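Local atomic coordinates of salicylic acid-binding protein 2 (Nicotiana tabacum, PDB entry 1XKL), a protein that hydrolyses methyl salicylate to the plant defence hormone salicylic acid and methanol, as part of the signalling that activates systemic acquired resistance. Residues V102-F107 and I205-D210; Y161-P166 and G235-A240. One frame throughout, in Å; residues are numbered along the deposited sequence.

Contact 1: V102-F107 and I205-D210; sequences VFLAAF and IVCTED. With STH (2-amino-4H-1,3-benzoxathiin-4-ol), chain E.
Leu104 holds CG anti to its backbone N (chi1 173°), and a bend at chi2 turns CD1 toward the neighbouring strand. There CD1 meets Ile205 CG2 at 3.8 Å and also touches Cys207 SG. Ile205 has a different first torsion, with CG1 anti to the carbonyl carbon (chi1 -59°), and its extended arm carries CD1 to Val102 CG1, 3.7 Å away. The side chains of Leu104 and Ile205 lie on the same face of the sheet, and Leu248 of helix 245-258 packs against both. Two backbone bonds join the strands. Ile205 N donates to Phe103 O at 2.9 Å, and Ala105 N donates to Ile205 O at 3.0 Å. Ile205 thus uses both its N and its O on the neighbouring strand, as in a regular parallel pair. These are adjacent strands, 98-104 and 202-207, of the central parallel sheet of the alpha/beta hydrolase fold. A type I turn runs from Cys207 to Asp210, closed by a hydrogen bond from Asp210 N to Cys207 O. The turn delivers the charge-relay Asp210, whose OD2 lies 3.3 Å from Ala105 CB and has His238 as its hydrogen-bond partner. On the other loop, Phe107 puts the edge of its ring to the ligand, with CE1 3.5 Å from STH O8.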
loop_
_atom_site.group_PDB
_atom_site.type_symbol
_atom_site.label_atom_id
_atom_site.label_comp_id
_atom_site.label_asym_id
_atom_site.label_seq_id
_atom_site.Cartn_x
_atom_site.Cartn_y
_atom_site.Cartn_z
ATOM N N VAL A 102 -10.414 -24.630 35.859
ATOM C CA VAL A 102 -9.327 -23.837 36.403
ATOM C C VAL A 102 -9.293 -22.459 35.749
ATOM O O VAL A 102 -9.258 -22.342 34.517
ATOM C CB VAL A 102 -7.965 -24.545 36.172
ATOM C CG1 VAL A 102 -6.846 -23.774 36.851
ATOM C CG2 VAL A 102 -8.034 -25.964 36.715
ATOM N N PHE A 103 -9.312 -21.424 36.584
ATOM C CA PHE A 103 -9.281 -20.049 36.117
ATOM C C PHE A 103 -7.931 -19.427 36.422
ATOM O O PHE A 103 -7.643 -19.057 37.559
ATOM C CB PHE A 103 -10.417 -19.232 36.772
ATOM C CG PHE A 103 -11.802 -19.728 36.423
ATOM C CD1 PHE A 103 -12.346 -20.831 37.072
ATOM C CD2 PHE A 103 -12.539 -19.115 35.409
ATOM C CE1 PHE A 103 -13.602 -21.318 36.714
ATOM C CE2 PHE A 103 -13.793 -19.594 35.045
ATOM C CZ PHE A 103 -14.324 -20.695 35.695
ATOM N N LEU A 104 -7.096 -19.333 35.393
ATOM C CA LEU A 104 -5.758 -18.768 35.533
ATOM C C LEU A 104 -5.823 -17.274 35.257
ATOM O O LEU A 104 -6.019 -16.863 34.112
ATOM C CB LEU A 104 -4.804 -19.440 34.536
ATOM C CG LEU A 104 -3.398 -18.867 34.431
ATOM C CD1 LEU A 104 -2.640 -19.075 35.752
ATOM C CD2 LEU A 104 -2.670 -19.570 33.282
ATOM N N ALA A 105 -5.666 -16.472 36.309
ATOM C CA ALA A 105 -5.716 -15.021 36.199
ATOM C C ALA A 105 -6.781 -14.673 35.162
ATOM O O ALA A 105 -6.559 -13.871 34.261
ATOM C CB ALA A 105 -4.361 -14.481 35.772
ATOM N N ALA A 106 -7.938 -15.300 35.317
ATOM C CA ALA A 106 -9.056 -15.141 34.416
ATOM C C ALA A 106 -10.226 -14.360 34.993
ATOM O O ALA A 106 -10.203 -13.895 36.144
ATOM C CB ALA A 106 -9.550 -16.517 33.994
ATOM N N PHE A 107 -11.248 -14.212 34.158
ATOM C CA PHE A 107 -12.484 -13.567 34.561
ATOM C C PHE A 107 -13.363 -14.761 34.870
ATOM O O PHE A 107 -13.611 -15.598 34.004
ATOM C CB PHE A 107 -13.089 -12.755 33.416
ATOM C CG PHE A 107 -12.387 -11.457 33.157
ATOM C CD1 PHE A 107 -11.864 -11.179 31.896
ATOM C CD2 PHE A 107 -12.255 -10.505 34.169
ATOM C CE1 PHE A 107 -11.222 -9.973 31.643
ATOM C CE2 PHE A 107 -11.614 -9.292 33.927
ATOM C CZ PHE A 107 -11.094 -9.023 32.660
ATOM N N ILE A 205 -6.251 -19.802 39.988
ATOM C CA ILE A 205 -4.808 -19.670 40.150
ATOM C C ILE A 205 -4.486 -18.198 40.015
ATOM O O ILE A 205 -4.669 -17.597 38.953
ATOM C CB ILE A 205 -4.001 -20.490 39.081
ATOM C CG1 ILE A 205 -4.358 -21.971 39.169
ATOM C CG2 ILE A 205 -2.511 -20.331 39.321
ATOM C CD1 ILE A 205 -3.549 -22.875 38.228
ATOM N N VAL A 206 -4.034 -17.615 41.117
ATOM C CA VAL A 206 -3.693 -16.201 41.175
ATOM C C VAL A 206 -2.254 -15.934 40.771
ATOM O O VAL A 206 -1.343 -16.645 41.197
ATOM C CB VAL A 206 -3.866 -15.647 42.608
ATOM C CG1 VAL A 206 -3.413 -14.194 42.656
ATOM C CG2 VAL A 206 -5.314 -15.781 43.048
ATOM N N CYS A 207 -2.061 -14.894 39.965
ATOM C CA CYS A 207 -0.738 -14.486 39.517
ATOM C C CYS A 207 -0.453 -13.141 40.187
ATOM O O CYS A 207 -0.848 -12.080 39.693
ATOM C CB CYS A 207 -0.708 -14.381 37.984
ATOM S SG CYS A 207 -1.031 -15.978 37.167
ATOM N N THR A 208 0.229 -13.219 41.333
ATOM C CA THR A 208 0.565 -12.069 42.172
ATOM C C THR A 208 1.143 -10.850 41.475
ATOM O O THR A 208 0.912 -9.725 41.911
ATOM C CB THR A 208 1.549 -12.467 43.325
ATOM O OG1 THR A 208 2.867 -12.659 42.798
ATOM C CG2 THR A 208 1.096 -13.752 44.001
ATOM N N GLU A 209 1.885 -11.051 40.394
ATOM C CA GLU A 209 2.490 -9.917 39.704
ATOM C C GLU A 209 1.738 -9.464 38.463
ATOM O O GLU A 209 2.245 -8.665 37.680
ATOM C CB GLU A 209 3.932 -10.253 39.339
ATOM C CG GLU A 209 4.781 -10.603 40.543
ATOM C CD GLU A 209 4.792 -9.492 41.571
ATOM O OE1 GLU A 209 5.141 -8.351 41.202
ATOM O OE2 GLU A 209 4.451 -9.757 42.745
ATOM N N ASP A 210 0.523 -9.962 38.297
ATOM C CA ASP A 210 -0.292 -9.608 37.149
ATOM C C ASP A 210 -0.600 -8.116 37.115
ATOM O O ASP A 210 -1.095 -7.559 38.095
ATOM C CB ASP A 210 -1.608 -10.378 37.197
ATOM C CG ASP A 210 -2.292 -10.448 35.852
ATOM O OD1 ASP A 210 -2.265 -9.445 35.106
ATOM O OD2 ASP A 210 -2.868 -11.513 35.546
HETATM C C8 STH E . -8.762 -10.178 28.519
HETATM O O8 STH E . -10.099 -10.064 28.294
HETATM C C1 STH E . -8.000 -9.141 29.272
HETATM C C2 STH E . -6.541 -9.312 29.483
HETATM C C3 STH E . -5.817 -8.318 30.201
HETATM C C4 STH E . -6.483 -7.153 30.694
HETATM C C5 STH E . -7.886 -6.976 30.489
HETATM C C6 STH E . -8.629 -7.944 29.781
HETATM C C7 STH E . -6.611 -11.589 28.616
HETATM O O2 STH E . -5.851 -10.460 29.015
HETATM N N7 STH E . -5.859 -12.299 27.692
HETATM S S7 STH E . -8.096 -11.320 28.045
#

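Contact 2: Y161-P166 and G235-A240; sequences YQLCSP and GADHMA. With STH (2-amino-4H-1,3-benzoxathiin-4-ol), chain E.
Asp237 OD2 accepts a hydrogen bond from Leu163 N at 3.0 Å and also lies 3.1 Å from Cys164 SG. The N-H comes to the anti side of the carboxylate, 20° out of its plane. The donor belongs to a type I turn, Tyr161 to Cys164, between helices 153-160 and 166-175. The acceptor sits on the loop that follows the last strand of the alpha/beta hydrolase sheet and carries the charge-relay His238. Asp237 CG stands between its backbone N and carbonyl carbon (chi1 55°), and the carboxylate is directed at Leu163 N and Cys164 SG. The Gln162 side chain runs alongside Asp237 in the opposite sense, its amide plane 64° from the carboxylate. Its NE2 is 3.4 Å from Asp237 CB. A water lies doubtfully close to Gln162 OE1 and makes a weak bond to His238 N. Leu163 CD1 reaches Gly235 O. Met239, a selenomethionine, lies over one face of the Tyr161 ring. Its CG is 4.1 Å from the ring centroid, a CH-pi contact. SE sits more obliquely, at 4.5 Å from the same centroid, in a Met-aromatic contact. Bends at chi2 and chi3 fold the chain back, and CE rests 3.6 Å from Tyr161 CE1. Tyr161 OH is bonded to His15. His238 itself faces the active site, where NE2 is bonded to Ser81 OG. STH C3 lies over one face of the His238 ring, and His238 NE2 is 3.0 Å from STH O2.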
loop_
_atom_site.group_PDB
_atom_site.type_symbol
_atom_site.label_atom_id
_atom_site.label_comp_id
_atom_site.label_asym_id
_atom_site.label_seq_id
_atom_site.Cartn_x
_atom_site.Cartn_y
_atom_site.Cartn_z
ATOM N N TYR A 161 3.273 -8.695 29.715
ATOM C CA TYR A 161 4.528 -9.439 29.653
ATOM C C TYR A 161 5.706 -8.781 30.387
ATOM O O TYR A 161 6.859 -9.081 30.082
ATOM C CB TYR A 161 4.925 -9.636 28.179
ATOM C CG TYR A 161 3.957 -10.452 27.336
ATOM C CD1 TYR A 161 2.655 -10.007 27.090
ATOM C CD2 TYR A 161 4.340 -11.682 26.801
ATOM C CE1 TYR A 161 1.755 -10.773 26.336
ATOM C CE2 TYR A 161 3.448 -12.454 26.048
ATOM C CZ TYR A 161 2.160 -11.997 25.823
ATOM O OH TYR A 161 1.270 -12.776 25.119
ATOM N N GLN A 162 5.436 -7.914 31.360
ATOM C CA GLN A 162 6.529 -7.224 32.040
ATOM C C GLN A 162 7.574 -8.153 32.680
ATOM O O GLN A 162 8.706 -7.737 32.923
ATOM C CB GLN A 162 5.979 -6.202 33.069
ATOM C CG GLN A 162 5.682 -6.699 34.487
ATOM C CD GLN A 162 4.345 -7.390 34.627
ATOM O OE1 GLN A 162 3.565 -7.468 33.679
ATOM N NE2 GLN A 162 4.077 -7.910 35.816
ATOM N N LEU A 163 7.204 -9.405 32.924
ATOM C CA LEU A 163 8.120 -10.371 33.522
ATOM C C LEU A 163 8.475 -11.508 32.564
ATOM O O LEU A 163 9.131 -12.470 32.958
ATOM C CB LEU A 163 7.521 -10.971 34.805
ATOM C CG LEU A 163 7.286 -10.038 35.993
ATOM C CD1 LEU A 163 6.612 -10.796 37.142
ATOM C CD2 LEU A 163 8.613 -9.468 36.439
ATOM N N CYS A 164 8.037 -11.417 31.313
ATOM C CA CYS A 164 8.351 -12.461 30.343
ATOM C C CYS A 164 9.626 -12.085 29.594
ATOM O O CYS A 164 10.119 -10.966 29.729
ATOM C CB CYS A 164 7.185 -12.660 29.366
ATOM S SG CYS A 164 5.655 -13.309 30.130
ATOM N N SER A 165 10.168 -13.022 28.822
ATOM C CA SER A 165 11.400 -12.771 28.074
ATOM C C SER A 165 11.142 -11.900 26.853
ATOM O O SER A 165 10.003 -11.718 26.434
ATOM C CB SER A 165 12.027 -14.095 27.627
ATOM O OG SER A 165 11.179 -14.789 26.728
ATOM N N PRO A 166 12.204 -11.327 26.275
ATOM C CA PRO A 166 11.998 -10.488 25.092
ATOM C C PRO A 166 11.516 -11.326 23.909
ATOM O O PRO A 166 10.881 -10.812 22.990
ATOM C CB PRO A 166 13.378 -9.858 24.863
ATOM C CG PRO A 166 14.330 -10.841 25.493
ATOM C CD PRO A 166 13.593 -11.235 26.756
ATOM N N GLY A 235 5.376 -14.326 41.794
ATOM C CA GLY A 235 6.339 -13.852 40.817
ATOM C C GLY A 235 5.929 -13.939 39.358
ATOM O O GLY A 235 6.722 -13.632 38.472
ATOM N N ALA A 236 4.692 -14.345 39.102
ATOM C CA ALA A 236 4.211 -14.469 37.732
ATOM C C ALA A 236 3.359 -13.286 37.289
ATOM O O ALA A 236 2.541 -12.763 38.057
ATOM C CB ALA A 236 3.415 -15.755 37.581
ATOM N N ASP A 237 3.568 -12.864 36.044
ATOM C CA ASP A 237 2.789 -11.780 35.483
ATOM C C ASP A 237 1.537 -12.399 34.881
ATOM O O ASP A 237 1.244 -13.566 35.133
ATOM C CB ASP A 237 3.578 -11.007 34.410
ATOM C CG ASP A 237 4.115 -11.907 33.284
ATOM O OD1 ASP A 237 3.649 -13.054 33.119
ATOM O OD2 ASP A 237 4.993 -11.432 32.553
ATOM N N HIS A 238 0.802 -11.627 34.088
ATOM C CA HIS A 238 -0.425 -12.124 33.480
ATOM C C HIS A 238 -0.240 -13.378 32.628
ATOM O O HIS A 238 -1.149 -14.201 32.523
ATOM C CB HIS A 238 -1.069 -11.040 32.617
ATOM C CG HIS A 238 -2.447 -11.385 32.156
ATOM N ND1 HIS A 238 -3.492 -11.590 33.034
ATOM C CD2 HIS A 238 -2.949 -11.613 30.919
ATOM C CE1 HIS A 238 -4.571 -11.932 32.359
ATOM N NE2 HIS A 238 -4.269 -11.955 31.071
HETATM N N MSE A 239 0.931 -13.528 32.023
HETATM C CA MSE A 239 1.203 -14.679 31.156
HETATM C C MSE A 239 1.979 -15.782 31.871
HETATM O O MSE A 239 3.094 -16.138 31.475
HETATM C CB MSE A 239 1.982 -14.216 29.921
HETATM C CG MSE A 239 1.182 -14.207 28.624
HETATM SE SE MSE A 239 -0.440 -13.155 28.703
HETATM C CE MSE A 239 0.291 -11.587 29.502
ATOM N N ALA A 240 1.375 -16.336 32.914
ATOM C CA ALA A 240 2.013 -17.380 33.699
ATOM C C ALA A 240 2.506 -18.575 32.878
ATOM O O ALA A 240 3.535 -19.157 33.210
ATOM C CB ALA A 240 1.056 -17.855 34.794
HETATM C C8 STH E . -8.762 -10.178 28.519
HETATM O O8 STH E . -10.099 -10.064 28.294
HETATM C C1 STH E . -8.000 -9.141 29.272
HETATM C C2 STH E . -6.541 -9.312 29.483
HETATM C C3 STH E . -5.817 -8.318 30.201
HETATM C C4 STH E . -6.483 -7.153 30.694
HETATM C C5 STH E . -7.886 -6.976 30.489
HETATM C C6 STH E . -8.629 -7.944 29.781
HETATM C C7 STH E . -6.611 -11.589 28.616
HETATM O O2 STH E . -5.851 -10.460 29.015
HETATM N N7 STH E . -5.859 -12.299 27.692
HETATM S S7 STH E . -8.096 -11.320 28.045
HETATM O O HOH W 1 1.291 -8.360 33.984
#

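How the contacts relate
The centres of the two contacts are about 12 Å apart. Their segments alternate along the chain: 102-107, 161-166, 205-210, 235-240. Contact 1 joins neighbouring strands inside the central sheet. Contact 2 sits farther from the chain centre and joins the loop after the edge strand 229-233 to a turn between two helices. They meet directly: Asp210 OD2 of contact 1 is hydrogen-bonded to His238 ND1 of contact 2, at 2.6 Å. A second, probable bond links Glu209 N to Ala236 O. The two contacts thus supply the acid and the base of the Ser81-His238-Asp210 triad, and both touch STH in the ligand pocket.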